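Local structure of Crov588 (Cafeteriavirus, 6NYR) at residues A[178-183]-A[201-206]; A[154-159]-A[172-177]; A[195-200]-A[218-223]. The protein is of unknown function but, as a circular leucine-rich-repeat protein built from FNIP repeats, may serve as a scaffold for binding other molecules. One frame throughout, in Å; residues are numbered along the deposited sequence.

Interaction 1: A[178-183]-A[201-206]; sequences ITENVL and TENVLP
Leu183 and Val204 are joined through a water that three backbone groups grip at once. It donates to Val204 O at 2.7 Å and to Thr179 O at 2.8 Å, and it accepts from Leu183 N at 3.0 Å. No direct hydrogen bond crosses between 178-183 and 201-206, so this water supplies a polar link between the two backbones. A second water, donating to Ile178 O, continues toward Thr201 N, although that last link is modelled too short to be trusted. Each segment bends through a type II beta turn, Thr179 to Val182 and Thr201 to Val204. Its third residue, Asn181 or Asn203, takes up the left-handed conformation that asparagine tolerates well.

Val204 packs against the 178-183 turn. With CG1 anti to the backbone N (chi1 171°), that methyl meets Ile178 CG2 at 3.6 Å while CG2 spreads toward the Thr179 carbonyl carbon; a branched residue can thus press on two neighbours together. Nearer the surface, Glu180 lies alongside Asn203 and points the same way, its carboxylate turned 29° from the amide plane. Both ends of the glutamate chain lie against the asparagine: CG rests 3.3 Å from Asn203 O, and OE2 sits on Asn203 CB. Leu183 heads toward 201-206, its CD1 3.4 Å from Val204 O and 3.9 Å from Leu205 CD2; the same methyl also meets Pro206 CD at 4.0 Å. Both segments belong to loops on the outer side of the ring, before and after strand 189-191, and Leu183 and Leu205 reach in to pack on Leu190 of that strand.

Interaction 2: A[154-159]-A[172-177]; sequences QKIVEN and DCFNQK
Gln176 leans over Gln154 and Lys155, and each part of its side chain has a different neighbour. CB leaves the backbone toward 154-159. CG then comes over the peptide carbonyl of Gln154, 3.8 Å from Gln154 C, and the chain folds at the next bond (chi2 -67°), which brings the amide back across Lys155 instead of letting it run outward. CD lies 4.0 Å from Lys155 CG, and at the tip OE1 approaches that same Lys155 CG at 3.5 Å, the two chains crossing at a slant. The other tip atom, NE2, makes a weak hydrogen bond to Asn153 OD1. Glutamine suits this place because its methylenes can cover a peptide while its NE2 can still make that weak bond.

The solenoid of this leucine-rich-repeat ring turns every 22 residues, two turns to an FNIP repeat, and the two segments lie on successive turns, offset so that Gln176 is the counterpart of Gln154. Asn175 takes part in the stacking of turns too: its N is hydrogen-bonded to Asn153 OD1, and its OD1 accepts from Asn197 N and Gln198 NE2 on the following turn.

Beneath this polar layer is Phe174. Gln176 N sits 3.9 Å above the centre of one face of its ring, and Gln154 O lies at the ring edge, in plane, 3.6 Å from Phe174 CE1. Ile156 CD1 reaches the same corner obliquely, though the modelled separation is too short to interpret. A water donates to Ile156 O at 2.9 Å and, more weakly, to Lys177 O.

Interaction 3: A[195-200]-A[218-223]; sequences NFNQKI and FNQQIT
Phe218 lays its ring beside that of Phe196, both pointing the same way, with Phe218 CD1 3.8 Å from Phe196 CE2. These are equivalent residues of consecutive turns of the solenoid, and the row of phenylalanines they form is part of the inner packing of the leucine-rich-repeat fold. A flat, apolar ring suits the row: Phe218 takes Phe196 O at its edge, in plane, and Gln220 N over one face, while Ile200 CD1 approaches CE1 obliquely.

On the side of the backbone away from the phenylalanine rings the contact becomes an asparagine ladder. Asn197 CG is anti to the backbone N (chi1 -172°), which carries OD1 across to the next turn. There it accepts from Asn219 N at 2.8 Å and from Gln220 NE2 at 3.2 Å, the two donors reaching it from opposite faces of the amide plane. Asn219 OD1 repeats the role for Asn241 N and Gln242 NE2. Gln220 CG lies 3.7 Å from Gln198 C, and the bend at chi2 then turns the amide toward Asn197 and Lys199. Its other tip atom, OE1, receives Lys199 NZ at 3.1 Å, the donor tilted 29° from the carbonyl plane.

All three contacts join consecutive turns of one solenoid in the loops between its short parallel strands. Interactions 2 and 3 concern the same kind of place, a buried phenylalanine layer and, across the backbone, a partly exposed glutamine layer; they are two turns apart, with 172-177 and 195-200 on adjacent turns, probably hydrogen-bonded through Asp172 O and Asn195 N. Interaction 1 opens after interaction 2 closes and interleaves with interaction 3, farther out on the same turns, where the chain bends through its beta turns. Only interaction 3 has direct hydrogen bonds between its segments; interactions 1 and 2 have bridging waters. Leu205 of interaction 1 meets Ile200 of interaction 3, and Val182, beside its core, packs on the Ile156 carbonyl of interaction 2.

Interaction 1: A[178-183]-A[201-206]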
loop_
_atom_site.group_PDB
_atom_site.type_symbol
_atom_site.label_atom_id
_atom_site.label_comp_id
_atom_site.label_asym_id
_atom_site.label_seq_id
_atom_site.Cartn_x
_atom_site.Cartn_y
_atom_site.Cartn_z
ATOM N N ILE A 178 -1.777 17.341 34.284
ATOM C CA ILE A 178 -2.365 18.461 33.558
ATOM C C ILE A 178 -3.538 18.975 34.375
ATOM O O ILE A 178 -4.516 18.245 34.589
ATOM C CB ILE A 178 -2.815 18.061 32.141
ATOM C CG1 ILE A 178 -1.589 17.733 31.292
ATOM C CG2 ILE A 178 -3.663 19.159 31.518
ATOM C CD1 ILE A 178 -1.920 17.169 29.934
ATOM N N THR A 179 -3.447 20.226 34.828
ATOM C CA THR A 179 -4.447 20.782 35.722
ATOM C C THR A 179 -5.341 21.790 34.988
ATOM O O THR A 179 -5.258 21.968 33.767
ATOM C CB THR A 179 -3.795 21.448 36.941
ATOM O OG1 THR A 179 -3.014 22.577 36.521
ATOM C CG2 THR A 179 -2.905 20.470 37.689
ATOM N N GLU A 180 -6.189 22.466 35.762
ATOM C CA GLU A 180 -7.215 23.354 35.230
ATOM C C GLU A 180 -6.598 24.545 34.509
ATOM O O GLU A 180 -5.614 25.134 34.966
ATOM C CB GLU A 180 -8.093 23.815 36.401
ATOM C CG GLU A 180 -9.514 24.213 36.090
ATOM C CD GLU A 180 -10.392 24.178 37.346
ATOM O OE1 GLU A 180 -9.980 23.556 38.348
ATOM O OE2 GLU A 180 -11.488 24.775 37.330
ATOM N N ASN A 181 -7.183 24.881 33.359
ATOM C CA ASN A 181 -6.825 26.055 32.570
ATOM C C ASN A 181 -5.420 25.973 31.981
ATOM O O ASN A 181 -4.819 27.009 31.667
ATOM C CB ASN A 181 -6.962 27.342 33.392
ATOM C CG ASN A 181 -8.344 27.508 33.991
ATOM O OD1 ASN A 181 -8.544 27.256 35.177
ATOM N ND2 ASN A 181 -9.305 27.925 33.173
ATOM N N VAL A 182 -4.877 24.769 31.830
ATOM C CA VAL A 182 -3.587 24.594 31.172
ATOM C C VAL A 182 -3.759 24.407 29.672
ATOM O O VAL A 182 -3.014 24.986 28.880
ATOM C CB VAL A 182 -2.839 23.399 31.798
ATOM C CG1 VAL A 182 -1.580 23.082 31.003
ATOM C CG2 VAL A 182 -2.503 23.679 33.257
ATOM N N LEU A 183 -4.734 23.603 29.272
ATOM C CA LEU A 183 -5.013 23.352 27.864
ATOM C C LEU A 183 -5.813 24.510 27.281
ATOM O O LEU A 183 -6.830 24.907 27.862
ATOM C CB LEU A 183 -5.785 22.047 27.716
ATOM C CG LEU A 183 -5.072 20.788 28.211
ATOM C CD1 LEU A 183 -6.017 19.592 28.140
ATOM C CD2 LEU A 183 -3.811 20.518 27.412
ATOM N N THR A 201 -9.114 15.366 35.600
ATOM C CA THR A 201 -10.276 15.773 36.371
ATOM C C THR A 201 -11.147 16.726 35.552
ATOM O O THR A 201 -10.877 17.020 34.386
ATOM C CB THR A 201 -9.849 16.429 37.685
ATOM O OG1 THR A 201 -9.095 17.615 37.404
ATOM C CG2 THR A 201 -8.997 15.477 38.510
ATOM N N GLU A 202 -12.208 17.217 36.187
ATOM C CA GLU A 202 -13.138 18.128 35.537
ATOM C C GLU A 202 -12.465 19.460 35.228
ATOM O O GLU A 202 -11.501 19.863 35.882
ATOM C CB GLU A 202 -14.357 18.355 36.431
ATOM C CG GLU A 202 -15.048 17.068 36.860
ATOM C CD GLU A 202 -16.205 17.309 37.813
ATOM O OE1 GLU A 202 -16.664 18.468 37.918
ATOM O OE2 GLU A 202 -16.652 16.335 38.455
ATOM N N ASN A 203 -12.995 20.146 34.219
ATOM C CA ASN A 203 -12.527 21.471 33.825
ATOM C C ASN A 203 -11.062 21.468 33.406
ATOM O O ASN A 203 -10.398 22.510 33.441
ATOM C CB ASN A 203 -12.742 22.487 34.953
ATOM C CG ASN A 203 -14.201 22.635 35.334
ATOM O OD1 ASN A 203 -15.072 22.738 34.471
ATOM N ND2 ASN A 203 -14.476 22.641 36.634
ATOM N N VAL A 204 -10.547 20.309 33.014
ATOM C CA VAL A 204 -9.203 20.194 32.472
ATOM C C VAL A 204 -9.219 20.112 30.952
ATOM O O VAL A 204 -8.415 20.762 30.285
ATOM C CB VAL A 204 -8.490 18.972 33.090
ATOM C CG1 VAL A 204 -7.172 18.709 32.389
ATOM C CG2 VAL A 204 -8.278 19.185 34.586
ATOM N N LEU A 205 -10.113 19.312 30.392
ATOM C CA LEU A 205 -10.255 19.226 28.941
ATOM C C LEU A 205 -11.123 20.374 28.438
ATOM O O LEU A 205 -12.216 20.596 28.971
ATOM C CB LEU A 205 -10.854 17.884 28.543
ATOM C CG LEU A 205 -9.977 16.671 28.876
ATOM C CD1 LEU A 205 -10.692 15.376 28.532
ATOM C CD2 LEU A 205 -8.633 16.762 28.168
ATOM N N PRO A 206 -10.671 21.125 27.435
ATOM C CA PRO A 206 -11.417 22.315 27.014
ATOM C C PRO A 206 -12.694 21.966 26.265
ATOM O O PRO A 206 -12.890 20.851 25.778
ATOM C CB PRO A 206 -10.427 23.059 26.109
ATOM C CG PRO A 206 -9.546 21.981 25.561
ATOM C CD PRO A 206 -9.443 20.924 26.638
HETATM O O HOH W 1 -6.965 16.645 35.637
HETATM O O HOH W 2 -6.498 22.410 31.336
#

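Interaction 2: A[154-159]-A[172-177]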
loop_
_atom_site.group_PDB
_atom_site.type_symbol
_atom_site.label_atom_id
_atom_site.label_comp_id
_atom_site.label_asym_id
_atom_site.label_seq_id
_atom_site.Cartn_x
_atom_site.Cartn_y
_atom_site.Cartn_z
ATOM N N GLN A 154 8.633 17.483 31.063
ATOM C CA GLN A 154 8.670 18.634 31.953
ATOM C C GLN A 154 7.254 19.146 32.179
ATOM O O GLN A 154 6.368 18.965 31.336
ATOM C CB GLN A 154 9.545 19.761 31.383
ATOM C CG GLN A 154 11.007 19.382 31.212
ATOM C CD GLN A 154 11.657 18.969 32.518
ATOM O OE1 GLN A 154 11.370 19.531 33.576
ATOM N NE2 GLN A 154 12.522 17.970 32.453
ATOM N N LYS A 155 7.044 19.788 33.324
ATOM C CA LYS A 155 5.715 20.278 33.659
ATOM C C LYS A 155 5.277 21.355 32.670
ATOM O O LYS A 155 6.087 22.128 32.154
ATOM C CB LYS A 155 5.694 20.836 35.085
ATOM C CG LYS A 155 5.771 19.777 36.183
ATOM C CD LYS A 155 6.276 20.361 37.504
ATOM C CE LYS A 155 6.324 19.295 38.592
ATOM N NZ LYS A 155 7.013 19.767 39.825
ATOM N N ILE A 156 3.975 21.383 32.399
ATOM C CA ILE A 156 3.329 22.437 31.618
ATOM C C ILE A 156 2.288 23.082 32.522
ATOM O O ILE A 156 1.339 22.416 32.959
ATOM C CB ILE A 156 2.693 21.903 30.327
ATOM C CG1 ILE A 156 3.769 21.320 29.409
ATOM C CG2 ILE A 156 1.949 23.003 29.582
ATOM C CD1 ILE A 156 3.869 19.835 29.434
ATOM N N VAL A 157 2.466 24.372 32.801
ATOM C CA VAL A 157 1.563 25.094 33.690
ATOM C C VAL A 157 0.731 26.106 32.912
ATOM O O VAL A 157 0.789 26.162 31.678
ATOM C CB VAL A 157 2.357 25.783 34.819
ATOM C CG1 VAL A 157 3.113 24.747 35.642
ATOM C CG2 VAL A 157 3.318 26.825 34.246
ATOM N N GLU A 158 -0.062 26.894 33.635
ATOM C CA GLU A 158 -1.018 27.801 33.017
ATOM C C GLU A 158 -0.315 28.867 32.184
ATOM O O GLU A 158 0.741 29.383 32.557
ATOM C CB GLU A 158 -1.861 28.457 34.118
ATOM C CG GLU A 158 -3.238 28.931 33.702
ATOM C CD GLU A 158 -4.019 29.528 34.869
ATOM O OE1 GLU A 158 -3.472 29.572 35.992
ATOM O OE2 GLU A 158 -5.173 29.954 34.663
ATOM N N ASN A 159 -0.924 29.192 31.047
ATOM C CA ASN A 159 -0.524 30.290 30.170
ATOM C C ASN A 159 0.833 30.080 29.502
ATOM O O ASN A 159 1.441 31.046 29.027
ATOM C CB ASN A 159 -0.509 31.643 30.905
ATOM C CG ASN A 159 -1.832 31.968 31.567
ATOM O OD1 ASN A 159 -2.902 31.680 31.023
ATOM N ND2 ASN A 159 -1.770 32.583 32.745
ATOM N N ASP A 172 6.871 10.050 23.992
ATOM C CA ASP A 172 6.830 8.811 24.763
ATOM C C ASP A 172 6.968 9.058 26.260
ATOM O O ASP A 172 6.323 8.384 27.072
ATOM C CB ASP A 172 7.936 7.863 24.295
ATOM C CG ASP A 172 7.653 7.256 22.943
ATOM O OD1 ASP A 172 6.475 7.230 22.535
ATOM O OD2 ASP A 172 8.613 6.809 22.286
ATOM N N CYS A 173 7.829 9.991 26.648
ATOM C CA CYS A 173 8.219 10.116 28.043
ATOM C C CYS A 173 7.342 11.079 28.824
ATOM O O CYS A 173 7.407 11.086 30.056
ATOM C CB CYS A 173 9.685 10.562 28.145
ATOM S SG CYS A 173 10.901 9.307 27.671
ATOM N N PHE A 174 6.544 11.903 28.156
ATOM C CA PHE A 174 5.736 12.863 28.887
ATOM C C PHE A 174 4.805 12.140 29.854
ATOM O O PHE A 174 4.018 11.275 29.452
ATOM C CB PHE A 174 4.909 13.735 27.955
ATOM C CG PHE A 174 4.050 14.720 28.695
ATOM C CD1 PHE A 174 4.620 15.848 29.259
ATOM C CD2 PHE A 174 2.689 14.510 28.856
ATOM C CE1 PHE A 174 3.854 16.753 29.959
ATOM C CE2 PHE A 174 1.914 15.420 29.550
ATOM C CZ PHE A 174 2.501 16.543 30.103
ATOM N N ASN A 175 4.890 12.504 31.132
ATOM C CA ASN A 175 4.014 11.952 32.156
ATOM C C ASN A 175 3.934 12.931 33.323
ATOM O O ASN A 175 4.396 12.627 34.429
ATOM C CB ASN A 175 4.512 10.585 32.617
ATOM C CG ASN A 175 3.532 9.899 33.557
ATOM O OD1 ASN A 175 2.341 10.218 33.582
ATOM N ND2 ASN A 175 4.031 8.953 34.339
ATOM N N GLN A 176 3.378 14.117 33.079
ATOM C CA GLN A 176 3.153 15.102 34.124
ATOM C C GLN A 176 1.668 15.428 34.210
ATOM O O GLN A 176 0.946 15.375 33.211
ATOM C CB GLN A 176 3.943 16.397 33.881
ATOM C CG GLN A 176 5.452 16.246 33.895
ATOM C CD GLN A 176 5.999 15.876 35.261
ATOM O OE1 GLN A 176 5.463 16.286 36.297
ATOM N NE2 GLN A 176 7.078 15.102 35.270
ATOM N N LYS A 177 1.227 15.790 35.414
ATOM C CA LYS A 177 -0.169 16.146 35.630
ATOM C C LYS A 177 -0.541 17.348 34.772
ATOM O O LYS A 177 0.270 18.252 34.544
ATOM C CB LYS A 177 -0.406 16.441 37.111
ATOM C CG LYS A 177 -1.851 16.757 37.485
ATOM C CD LYS A 177 -2.807 15.647 37.073
ATOM C CE LYS A 177 -4.257 16.019 37.379
ATOM N NZ LYS A 177 -4.615 15.823 38.813
HETATM O O HOH W 3 -0.623 21.488 34.816
#

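Interaction 3: A[195-200]-A[218-223]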
loop_
_atom_site.group_PDB
_atom_site.type_symbol
_atom_site.label_atom_id
_atom_site.label_comp_id
_atom_site.label_asym_id
_atom_site.label_seq_id
_atom_site.Cartn_x
_atom_site.Cartn_y
_atom_site.Cartn_z
ATOM N N ASN A 195 3.910 7.056 27.964
ATOM C CA ASN A 195 4.015 6.973 29.414
ATOM C C ASN A 195 3.019 7.842 30.165
ATOM O O ASN A 195 3.029 7.826 31.401
ATOM C CB ASN A 195 5.437 7.344 29.856
ATOM C CG ASN A 195 6.454 6.294 29.470
ATOM O OD1 ASN A 195 6.117 5.297 28.829
ATOM N ND2 ASN A 195 7.708 6.512 29.844
ATOM N N PHE A 196 2.182 8.611 29.479
ATOM C CA PHE A 196 1.235 9.443 30.201
ATOM C C PHE A 196 0.224 8.558 30.927
ATOM O O PHE A 196 -0.562 7.848 30.289
ATOM C CB PHE A 196 0.502 10.400 29.271
ATOM C CG PHE A 196 -0.517 11.235 29.983
ATOM C CD1 PHE A 196 -0.137 12.375 30.673
ATOM C CD2 PHE A 196 -1.848 10.866 29.995
ATOM C CE1 PHE A 196 -1.070 13.140 31.345
ATOM C CE2 PHE A 196 -2.790 11.627 30.664
ATOM C CZ PHE A 196 -2.401 12.765 31.342
ATOM N N ASN A 197 0.236 8.613 32.264
ATOM C CA ASN A 197 -0.682 7.842 33.103
ATOM C C ASN A 197 -1.009 8.718 34.317
ATOM O O ASN A 197 -0.664 8.424 35.455
ATOM C CB ASN A 197 -0.082 6.498 33.514
ATOM C CG ASN A 197 -1.087 5.608 34.220
ATOM O OD1 ASN A 197 -2.298 5.832 34.141
ATOM N ND2 ASN A 197 -0.593 4.591 34.913
ATOM N N GLN A 198 -1.692 9.827 34.053
ATOM C CA GLN A 198 -2.005 10.846 35.045
ATOM C C GLN A 198 -3.513 11.060 35.068
ATOM O O GLN A 198 -4.176 10.990 34.028
ATOM C CB GLN A 198 -1.272 12.148 34.700
ATOM C CG GLN A 198 -0.445 12.775 35.817
ATOM C CD GLN A 198 0.318 11.768 36.653
ATOM O OE1 GLN A 198 0.049 11.621 37.847
ATOM N NE2 GLN A 198 1.261 11.065 36.039
ATOM N N LYS A 199 -4.055 11.300 36.259
ATOM C CA LYS A 199 -5.482 11.554 36.385
ATOM C C LYS A 199 -5.887 12.769 35.558
ATOM O O LYS A 199 -5.113 13.713 35.373
ATOM C CB LYS A 199 -5.869 11.769 37.848
ATOM C CG LYS A 199 -5.984 10.498 38.683
ATOM C CD LYS A 199 -6.066 10.839 40.173
ATOM C CE LYS A 199 -6.480 9.640 41.018
ATOM N NZ LYS A 199 -5.647 8.428 40.792
ATOM N N ILE A 200 -7.106 12.716 35.029
ATOM C CA ILE A 200 -7.722 13.840 34.332
ATOM C C ILE A 200 -9.023 14.160 35.048
ATOM O O ILE A 200 -9.928 13.319 35.107
ATOM C CB ILE A 200 -7.967 13.540 32.844
ATOM C CG1 ILE A 200 -6.627 13.283 32.159
ATOM C CG2 ILE A 200 -8.712 14.690 32.186
ATOM C CD1 ILE A 200 -6.716 13.092 30.664
ATOM N N PHE A 218 -1.691 4.773 29.802
ATOM C CA PHE A 218 -2.794 5.474 30.442
ATOM C C PHE A 218 -3.801 4.477 31.005
ATOM O O PHE A 218 -4.327 3.630 30.274
ATOM C CB PHE A 218 -3.507 6.408 29.475
ATOM C CG PHE A 218 -4.670 7.128 30.104
ATOM C CD1 PHE A 218 -4.463 8.252 30.892
ATOM C CD2 PHE A 218 -5.962 6.666 29.931
ATOM C CE1 PHE A 218 -5.528 8.908 31.478
ATOM C CE2 PHE A 218 -7.031 7.319 30.516
ATOM C CZ PHE A 218 -6.811 8.440 31.290
ATOM N N ASN A 219 -4.078 4.585 32.304
ATOM C CA ASN A 219 -5.044 3.695 32.937
ATOM C C ASN A 219 -5.637 4.339 34.184
ATOM O O ASN A 219 -5.507 3.803 35.290
ATOM C CB ASN A 219 -4.397 2.356 33.291
ATOM C CG ASN A 219 -5.421 1.298 33.656
ATOM O OD1 ASN A 219 -6.606 1.435 33.352
ATOM N ND2 ASN A 219 -4.967 0.233 34.296
ATOM N N GLN A 220 -6.293 5.483 34.011
ATOM C CA GLN A 220 -6.985 6.170 35.090
ATOM C C GLN A 220 -8.470 6.218 34.767
ATOM O O GLN A 220 -8.861 6.240 33.597
ATOM C CB GLN A 220 -6.461 7.599 35.275
ATOM C CG GLN A 220 -4.989 7.690 35.614
ATOM C CD GLN A 220 -4.665 7.107 36.974
ATOM O OE1 GLN A 220 -5.414 7.281 37.936
ATOM N NE2 GLN A 220 -3.541 6.402 37.057
ATOM N N GLN A 221 -9.299 6.239 35.807
ATOM C CA GLN A 221 -10.731 6.326 35.571
ATOM C C GLN A 221 -11.111 7.643 34.908
ATOM O O GLN A 221 -10.467 8.677 35.098
ATOM C CB GLN A 221 -11.549 6.150 36.848
ATOM C CG GLN A 221 -11.527 4.747 37.341
ATOM C CD GLN A 221 -12.699 4.432 38.253
ATOM O OE1 GLN A 221 -13.365 5.324 38.777
ATOM N NE2 GLN A 221 -13.062 3.157 38.290
ATOM N N ILE A 222 -12.186 7.590 34.128
ATOM C CA ILE A 222 -12.802 8.770 33.533
ATOM C C ILE A 222 -14.152 8.976 34.208
ATOM O O ILE A 222 -15.053 8.141 34.078
ATOM C CB ILE A 222 -12.960 8.627 32.012
ATOM C CG1 ILE A 222 -11.618 8.270 31.378
ATOM C CG2 ILE A 222 -13.504 9.921 31.414
ATOM C CD1 ILE A 222 -10.562 9.339 31.537
ATOM N N THR A 223 -14.281 10.084 34.931
ATOM C CA THR A 223 -15.442 10.412 35.741
ATOM C C THR A 223 -16.407 11.283 34.942
ATOM O O THR A 223 -16.093 11.770 33.855
ATOM C CB THR A 223 -14.961 11.127 37.010
ATOM O OG1 THR A 223 -14.370 10.169 37.908
ATOM C CG2 THR A 223 -16.066 11.887 37.731
#